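Long-range contacts in putative O-methyltransferase (Klebsiella pneumoniae subsp. pneumoniae, PDB 3TFW), which probably transfers a methyl group from S-adenosylmethionine to an oxygen atom of an acceptor whose identity is not established: residues W12-N17 / V211-W216; D27-V33 / I79-R83; V171-V177 / V190-I194. One frame throughout, in Å; residues are numbered along the deposited sequence.

Contact 1: W12-N17 / V211-W216; sequences WSAVDN and VGTKGW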
# COMPACT_ATOMS: atom_id res chain seq x y z
N TRP A 12 -7.99 -13.47 11.14
CA TRP A 12 -7.84 -12.51 10.04
C TRP A 12 -9.17 -11.82 9.72
O TRP A 12 -9.20 -10.62 9.51
CB TRP A 12 -7.29 -13.18 8.78
CG TRP A 12 -5.95 -13.81 8.94
CD1 TRP A 12 -5.00 -13.52 9.88
CD2 TRP A 12 -5.38 -14.82 8.09
NE1 TRP A 12 -3.89 -14.31 9.69
CE2 TRP A 12 -4.09 -15.11 8.60
CE3 TRP A 12 -5.83 -15.51 6.96
CZ2 TRP A 12 -3.26 -16.06 8.01
CZ3 TRP A 12 -5.00 -16.46 6.38
CH2 TRP A 12 -3.73 -16.72 6.91
N SER A 13 -10.26 -12.60 9.71
CA SER A 13 -11.59 -12.06 9.43
C SER A 13 -12.04 -11.11 10.53
O SER A 13 -12.50 -10.01 10.25
CB SER A 13 -12.61 -13.19 9.22
OG SER A 13 -12.28 -13.96 8.07
N ALA A 14 -11.89 -11.53 11.79
CA ALA A 14 -12.23 -10.68 12.94
C ALA A 14 -11.54 -9.32 12.88
O ALA A 14 -12.18 -8.28 13.05
CB ALA A 14 -11.89 -11.39 14.26
N VAL A 15 -10.23 -9.34 12.62
CA VAL A 15 -9.44 -8.11 12.53
C VAL A 15 -9.94 -7.23 11.37
O VAL A 15 -10.15 -6.03 11.56
CB VAL A 15 -7.92 -8.40 12.42
CG1 VAL A 15 -7.14 -7.10 12.20
CG2 VAL A 15 -7.43 -9.09 13.69
N ASP A 16 -10.14 -7.84 10.20
CA ASP A 16 -10.71 -7.13 9.05
C ASP A 16 -12.06 -6.49 9.40
O ASP A 16 -12.28 -5.32 9.11
CB ASP A 16 -10.84 -8.04 7.82
CG ASP A 16 -9.84 -7.70 6.71
OD1 ASP A 16 -8.80 -7.03 6.96
OD2 ASP A 16 -10.08 -8.12 5.56
N ASN A 17 -12.94 -7.26 10.04
CA ASN A 17 -14.25 -6.74 10.45
C ASN A 17 -14.15 -5.51 11.34
O ASN A 17 -14.84 -4.53 11.11
CB ASN A 17 -15.09 -7.82 11.16
CG ASN A 17 -15.45 -8.98 10.25
OD1 ASN A 17 -15.52 -8.84 9.03
ND2 ASN A 17 -15.68 -10.15 10.86
N VAL A 211 -3.28 -10.53 4.44
CA VAL A 211 -4.32 -11.45 4.92
C VAL A 211 -5.57 -10.66 5.25
O VAL A 211 -5.55 -9.42 5.26
CB VAL A 211 -3.86 -12.33 6.12
CG1 VAL A 211 -2.81 -13.33 5.67
CG2 VAL A 211 -3.38 -11.47 7.28
N GLY A 212 -6.67 -11.35 5.54
CA GLY A 212 -7.94 -10.69 5.80
C GLY A 212 -9.07 -11.62 5.39
O GLY A 212 -8.83 -12.81 5.20
N THR A 213 -10.27 -11.08 5.20
CA THR A 213 -11.45 -11.92 4.85
C THR A 213 -11.29 -12.72 3.56
O THR A 213 -11.96 -13.73 3.36
CB THR A 213 -12.76 -11.11 4.78
OG1 THR A 213 -12.63 -10.06 3.82
CG2 THR A 213 -13.11 -10.52 6.14
N LYS A 214 -10.38 -12.27 2.68
CA LYS A 214 -10.15 -12.94 1.41
C LYS A 214 -9.00 -13.93 1.47
O LYS A 214 -8.59 -14.46 0.44
CB LYS A 214 -9.93 -11.91 0.29
CG LYS A 214 -11.08 -10.91 0.11
CD LYS A 214 -12.39 -11.60 -0.31
CE LYS A 214 -12.28 -12.23 -1.71
NZ LYS A 214 -13.38 -13.21 -2.04
N GLY A 215 -8.51 -14.19 2.67
CA GLY A 215 -7.48 -15.18 2.87
C GLY A 215 -6.08 -14.64 2.61
O GLY A 215 -5.89 -13.43 2.59
N TRP A 216 -5.13 -15.54 2.42
CA TRP A 216 -3.73 -15.17 2.20
C TRP A 216 -3.44 -14.90 0.72
O TRP A 216 -3.60 -15.78 -0.13
CB TRP A 216 -2.83 -16.26 2.74
CG TRP A 216 -1.36 -16.09 2.47
CD1 TRP A 216 -0.62 -14.93 2.55
CD2 TRP A 216 -0.45 -17.13 2.12
NE1 TRP A 216 0.69 -15.20 2.24
CE2 TRP A 216 0.82 -16.54 1.98
CE3 TRP A 216 -0.58 -18.51 1.90
CZ2 TRP A 216 1.96 -17.28 1.63
CZ3 TRP A 216 0.54 -19.24 1.55
CH2 TRP A 216 1.80 -18.62 1.43
O HOH W 1 -6.41 -6.76 5.44
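Trp12 and Ser13 on helix 8-23 lie against Gly212 and Thr213 at a backbone separation of 4.6 Å between the CA atoms of Trp12 and Gly212, where a type I beta turn from Gly212 to Gly215 opens the hairpin loop between strands 203-211 and 217-224. Gly212, with no side chain, lets OD2 of Asp16 come to 3.4 Å from its CA. Trp12 carries the apolar part of the contact, with Val211 lying obliquely over one face of its indole. CG1 of Val211 sits 3.5 Å from the centroid of the six-membered ring of Trp12 and 7° off its normal, a CH-pi contact, while CG2 reaches the pyrrole side, 3.7 Å from CD1 of Trp12. With CG1 anti to the carbonyl carbon (chi1 -69°), both methyls of Val211 lie on that one face. At the far rim CZ3 of Trp12 comes within 4.2 Å of CB of Trp216. One helix turn on, Asp16 OD2 accepts the backbone N-H of Thr213 at 3.0 Å and a nearly straight 165°, the donor standing well above the carboxylate plane. CB of Asp16 also packs on CG2 of Thr213, 3.8 Å away. A water lies 2.8 Å from both Asp16 OD1 and Val211 O and can bridge them, though it has more acceptors near it than protons; OD1 also accepts from NE2 of Gln209 of the second subunit. That subunit sets its Trp216 edge-to-face against Trp12, and its strand pairs antiparallel with Val211. The partners found for both Asp16 oxygens are neutral (backbone N-H, amide and probably water), which may disperse the charge of this buried carboxylate, and the same side chain ties the N-terminal helix to the hairpin loop and to the dimer partner.

Contact 2: D27-V33 / I79-R83; sequences DPVLDRV and IWMAR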
# COMPACT_ATOMS: atom_id res chain seq x y z
N ASP A 27 -21.78 1.80 2.48
CA ASP A 27 -22.09 2.30 1.16
C ASP A 27 -23.15 1.43 0.50
O ASP A 27 -22.87 0.29 0.13
CB ASP A 27 -20.81 2.38 0.31
CG ASP A 27 -20.98 3.27 -0.90
OD1 ASP A 27 -21.94 3.06 -1.67
OD2 ASP A 27 -20.15 4.19 -1.09
N PRO A 28 -24.38 1.98 0.36
CA PRO A 28 -25.54 1.27 -0.20
C PRO A 28 -25.31 0.80 -1.63
O PRO A 28 -25.67 -0.32 -1.97
CB PRO A 28 -26.66 2.33 -0.16
CG PRO A 28 -26.21 3.33 0.85
CD PRO A 28 -24.72 3.36 0.73
N VAL A 29 -24.71 1.64 -2.47
CA VAL A 29 -24.47 1.25 -3.86
C VAL A 29 -23.43 0.13 -3.99
O VAL A 29 -23.63 -0.82 -4.75
CB VAL A 29 -24.21 2.47 -4.80
CG1 VAL A 29 -23.56 3.61 -4.07
CG2 VAL A 29 -23.40 2.09 -6.04
N LEU A 30 -22.34 0.20 -3.21
CA LEU A 30 -21.34 -0.87 -3.23
C LEU A 30 -21.90 -2.19 -2.72
O LEU A 30 -21.59 -3.25 -3.26
CB LEU A 30 -20.08 -0.49 -2.44
CG LEU A 30 -19.18 0.59 -3.05
CD1 LEU A 30 -17.98 0.82 -2.14
CD2 LEU A 30 -18.73 0.22 -4.46
N ASP A 31 -22.74 -2.12 -1.69
CA ASP A 31 -23.45 -3.29 -1.18
C ASP A 31 -24.26 -3.93 -2.31
O ASP A 31 -24.23 -5.14 -2.49
CB ASP A 31 -24.40 -2.92 -0.03
CG ASP A 31 -23.67 -2.53 1.26
OD1 ASP A 31 -22.51 -2.95 1.47
OD2 ASP A 31 -24.28 -1.82 2.08
N ARG A 32 -24.99 -3.11 -3.05
CA ARG A 32 -25.85 -3.58 -4.13
C ARG A 32 -25.03 -4.16 -5.29
O ARG A 32 -25.42 -5.17 -5.88
CB ARG A 32 -26.77 -2.46 -4.62
CG ARG A 32 -27.93 -2.94 -5.48
CD ARG A 32 -29.04 -1.90 -5.52
NE ARG A 32 -29.96 -2.16 -6.62
CZ ARG A 32 -31.02 -1.43 -6.91
NH1 ARG A 32 -31.33 -0.37 -6.16
NH2 ARG A 32 -31.79 -1.75 -7.94
N VAL A 33 -23.90 -3.53 -5.60
CA VAL A 33 -22.99 -4.05 -6.63
C VAL A 33 -22.58 -5.49 -6.32
O VAL A 33 -22.62 -6.35 -7.20
CB VAL A 33 -21.74 -3.14 -6.81
CG1 VAL A 33 -20.64 -3.86 -7.59
CG2 VAL A 33 -22.13 -1.85 -7.50
N ILE A 79 -15.42 0.57 -9.72
CA ILE A 79 -16.18 1.63 -9.08
C ILE A 79 -15.39 2.35 -8.00
O ILE A 79 -15.43 3.58 -7.93
CB ILE A 79 -17.52 1.13 -8.54
CG1 ILE A 79 -18.44 0.80 -9.72
CG2 ILE A 79 -18.19 2.21 -7.69
CD1 ILE A 79 -19.53 -0.22 -9.36
N TRP A 80 -14.64 1.60 -7.19
CA TRP A 80 -13.77 2.19 -6.17
C TRP A 80 -12.81 3.20 -6.80
O TRP A 80 -12.62 4.32 -6.30
CB TRP A 80 -12.97 1.10 -5.46
CG TRP A 80 -13.63 0.53 -4.25
CD1 TRP A 80 -14.16 -0.72 -4.11
CD2 TRP A 80 -13.79 1.18 -2.98
NE1 TRP A 80 -14.66 -0.89 -2.84
CE2 TRP A 80 -14.44 0.26 -2.13
CE3 TRP A 80 -13.45 2.44 -2.49
CZ2 TRP A 80 -14.75 0.56 -0.80
CZ3 TRP A 80 -13.77 2.75 -1.16
CH2 TRP A 80 -14.41 1.81 -0.34
N MSE A 81 -12.22 2.80 -7.92
CA MSE A 81 -11.28 3.67 -8.60
C MSE A 81 -11.97 4.81 -9.31
O MSE A 81 -11.56 5.97 -9.14
CB MSE A 81 -10.36 2.87 -9.54
CG MSE A 81 -9.39 2.00 -8.76
SE MSE A 81 -8.16 1.09 -9.95
CE MSE A 81 -9.41 -0.25 -10.66
N ALA A 82 -13.03 4.51 -10.07
CA ALA A 82 -13.68 5.52 -10.92
C ALA A 82 -14.28 6.69 -10.15
O ALA A 82 -14.26 7.83 -10.63
CB ALA A 82 -14.72 4.86 -11.83
N ARG A 83 -14.80 6.42 -8.95
CA ARG A 83 -15.35 7.50 -8.11
C ARG A 83 -14.35 8.60 -7.78
O ARG A 83 -14.74 9.75 -7.52
CB ARG A 83 -15.90 6.94 -6.80
CG ARG A 83 -17.24 6.31 -6.93
CD ARG A 83 -17.49 5.42 -5.75
NE ARG A 83 -18.87 4.97 -5.70
CZ ARG A 83 -19.42 4.42 -4.62
NH1 ARG A 83 -18.71 4.27 -3.51
NH2 ARG A 83 -20.69 4.03 -4.66
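Asp27 and Arg83 form a salt bridge that joins the start of helix 28-39 of the methyltransferase fold to the region at the end of helix 76-82, and Asp27 is at the same time the N-cap of helix 28-39. Its carboxylate is divided between the two tasks. OD2 takes NH1 of Arg83 at 2.8 Å; the N-H...O angle is 145°, with the oxygen tilted out of the guanidinium plane and the donor standing above the carboxylate plane. OD1 turns to the start of its own helix, accepting from the backbone N of Leu30 at 3.3 Å and more weakly from that of Val29; it also receives a long, weak bond from NH2 of Arg83. Placing CG anti to the backbone N (chi1 -162°) brings the carboxylate to both the first turn and the arginine. The otherwise unbonded N-H groups of Val29 and Leu30 therefore find an acceptor, and the negative cap, lying at the positive end of the helix dipole, would be stabilised both by that dipole and by the guanidinium.

Arg83 reaches across with its chain extended from CG to NE. Carboxylate and guanidinium planes are 26° apart, and Asp27 lies at the guanidinium edge. Val29 CG1 also lies near the plane, beside NH2, and CD2 of Leu30 sits over one face, off toward its rim, 4.0 Å above the plane of the Arg83 guanidinium, so the cation is bordered by hydrocarbon as well as by its counter-ion. Deeper in, contacts are apolar. CD2 of Leu30 also touches CG2 of Ile79 at 3.8 Å as the two side chains slide past each other. Val33 and Ile79 meet tip to tip, CG2 of Val33 lying 3.6 Å from CD1 of Ile79. The remaining branch of Leu30 crosses Trp80: CD1 of Leu30 stops 3.5 Å from CZ2 of Trp80, toward the rim of the indole.

Contact 3: V171-V177 / V190-I194; sequences VVRDGEV and VRQFI
Val190 and Arg191, on helix 185-199 of the methyltransferase fold, hold the loop that follows strand 165-169, touching it at Val171, Arg173 and Val177. Arg191 can be followed outward along its chain. From CB it runs to CG, 3.3 Å from the carbonyl O of Val177, and CD rests at the same distance. Here the chain bends (chi3 51°), curling NE and CZ round that oxygen until NH1 donates to Val177 O at 2.7 Å. The N-H...O angle is 156°, and the oxygen lies close to the guanidinium plane, 8° from it. NH2 adds a long, weak ion pair with Glu195. CG1 of Val190 touches both CB of Val171 and CG2 of Val177, 3.8 Å from each, the side chains crossing at about a right angle, and CG2 of Val177 goes on to CD1 of Ile194. CG2 of Val190 faces CD of Arg173, whose NH1 is bonded to Asn170 O. Tyr18 of the second subunit packs on Val177 and Arg191. The carbonyl O of Val171, buried and without a polar partner in the model, meets a methyl instead, CG1 of Val190 at 3.2 Å.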
# COMPACT_ATOMS: atom_id res chain seq x y z
N VAL A 171 -0.86 -12.29 -6.64
CA VAL A 171 0.40 -12.85 -7.10
C VAL A 171 0.96 -14.01 -6.26
O VAL A 171 1.91 -14.65 -6.67
CB VAL A 171 1.50 -11.75 -7.27
CG1 VAL A 171 1.14 -10.82 -8.42
CG2 VAL A 171 1.72 -10.97 -5.97
N VAL A 172 0.37 -14.26 -5.10
CA VAL A 172 0.92 -15.24 -4.15
C VAL A 172 0.54 -16.69 -4.49
O VAL A 172 1.34 -17.61 -4.27
CB VAL A 172 0.56 -14.84 -2.70
CG1 VAL A 172 0.80 -15.98 -1.71
CG2 VAL A 172 1.35 -13.60 -2.31
N ARG A 173 -0.66 -16.89 -5.04
CA ARG A 173 -1.13 -18.22 -5.50
C ARG A 173 -1.07 -19.28 -4.40
O ARG A 173 -0.62 -20.40 -4.64
CB ARG A 173 -0.33 -18.70 -6.73
CG ARG A 173 0.02 -17.63 -7.78
CD ARG A 173 -1.20 -16.84 -8.24
NE ARG A 173 -2.28 -17.71 -8.73
CZ ARG A 173 -3.49 -17.28 -9.10
NH1 ARG A 173 -3.80 -15.99 -9.04
NH2 ARG A 173 -4.39 -18.15 -9.52
N ASP A 174 -1.52 -18.90 -3.20
CA ASP A 174 -1.48 -19.78 -2.01
C ASP A 174 -0.08 -20.35 -1.71
O ASP A 174 0.07 -21.49 -1.23
CB ASP A 174 -2.55 -20.89 -2.13
CG ASP A 174 -2.86 -21.54 -0.80
OD1 ASP A 174 -3.17 -20.81 0.17
OD2 ASP A 174 -2.79 -22.79 -0.72
N GLY A 175 0.95 -19.56 -2.00
CA GLY A 175 2.32 -19.98 -1.76
C GLY A 175 3.04 -20.58 -2.95
O GLY A 175 4.26 -20.66 -2.94
N GLU A 176 2.28 -20.99 -3.97
CA GLU A 176 2.86 -21.66 -5.14
C GLU A 176 3.75 -20.78 -6.02
O GLU A 176 4.53 -21.30 -6.83
CB GLU A 176 1.77 -22.34 -5.99
CG GLU A 176 1.28 -23.67 -5.41
CD GLU A 176 2.43 -24.66 -5.19
OE1 GLU A 176 2.98 -25.18 -6.19
OE2 GLU A 176 2.78 -24.89 -4.02
N VAL A 177 3.67 -19.47 -5.84
CA VAL A 177 4.56 -18.55 -6.56
C VAL A 177 6.05 -18.89 -6.37
O VAL A 177 6.86 -18.57 -7.23
CB VAL A 177 4.27 -17.07 -6.18
CG1 VAL A 177 4.76 -16.75 -4.76
CG2 VAL A 177 4.89 -16.12 -7.20
N VAL A 190 2.65 -15.61 -13.37
CA VAL A 190 2.97 -14.72 -12.25
C VAL A 190 4.48 -14.65 -11.99
O VAL A 190 5.02 -13.56 -11.71
CB VAL A 190 2.17 -15.12 -10.97
CG1 VAL A 190 2.71 -14.42 -9.74
CG2 VAL A 190 0.69 -14.77 -11.13
N ARG A 191 5.17 -15.78 -12.09
CA ARG A 191 6.63 -15.81 -11.87
C ARG A 191 7.38 -15.07 -12.96
O ARG A 191 8.31 -14.31 -12.67
CB ARG A 191 7.16 -17.25 -11.73
CG ARG A 191 6.67 -17.96 -10.48
CD ARG A 191 7.18 -19.41 -10.40
NE ARG A 191 8.63 -19.50 -10.60
CZ ARG A 191 9.54 -19.38 -9.64
NH1 ARG A 191 9.18 -19.17 -8.38
NH2 ARG A 191 10.82 -19.46 -9.95
N GLN A 192 6.95 -15.26 -14.21
CA GLN A 192 7.48 -14.53 -15.36
C GLN A 192 7.29 -13.01 -15.18
O GLN A 192 8.19 -12.23 -15.45
CB GLN A 192 6.76 -14.93 -16.64
CG GLN A 192 7.34 -16.08 -17.43
CD GLN A 192 6.69 -16.13 -18.80
OE1 GLN A 192 5.58 -16.64 -18.95
NE2 GLN A 192 7.37 -15.56 -19.79
N PHE A 193 6.08 -12.64 -14.76
CA PHE A 193 5.67 -11.26 -14.45
C PHE A 193 6.56 -10.60 -13.39
O PHE A 193 7.11 -9.51 -13.61
CB PHE A 193 4.21 -11.32 -13.98
CG PHE A 193 3.63 -10.01 -13.54
CD1 PHE A 193 3.21 -9.07 -14.47
CD2 PHE A 193 3.41 -9.76 -12.19
CE1 PHE A 193 2.63 -7.86 -14.06
CE2 PHE A 193 2.82 -8.56 -11.77
CZ PHE A 193 2.43 -7.61 -12.71
N ILE A 194 6.71 -11.25 -12.24
CA ILE A 194 7.55 -10.75 -11.15
C ILE A 194 9.02 -10.63 -11.59
O ILE A 194 9.66 -9.60 -11.36
CB ILE A 194 7.40 -11.62 -9.87
CG1 ILE A 194 6.04 -11.35 -9.23
CG2 ILE A 194 8.52 -11.33 -8.87
CD1 ILE A 194 5.52 -12.47 -8.33

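Along the chain contact 1 joins the N-terminal helix 8-23 to the hairpin loop near the C-terminus, and the other two fall between its segments, contact 2 before contact 3. Contacts 2 and 3 have centres 29 Å apart, on opposite sides of the chain's centre. Contacts 1 and 3 meet directly although their centres are 20 Å apart: CH2 of Trp216 lies 3.5 Å from CA of Gly175, and both contacts touch the second subunit. Their loops adjoin strands 217-224 and 165-169, neighbours in the sheet. Helices 8-23 and 28-39 are consecutive, so the chain passes from the dimer interface to contact 2, about 11 Å from contact 1 at the nearest atoms and touched by no other chain.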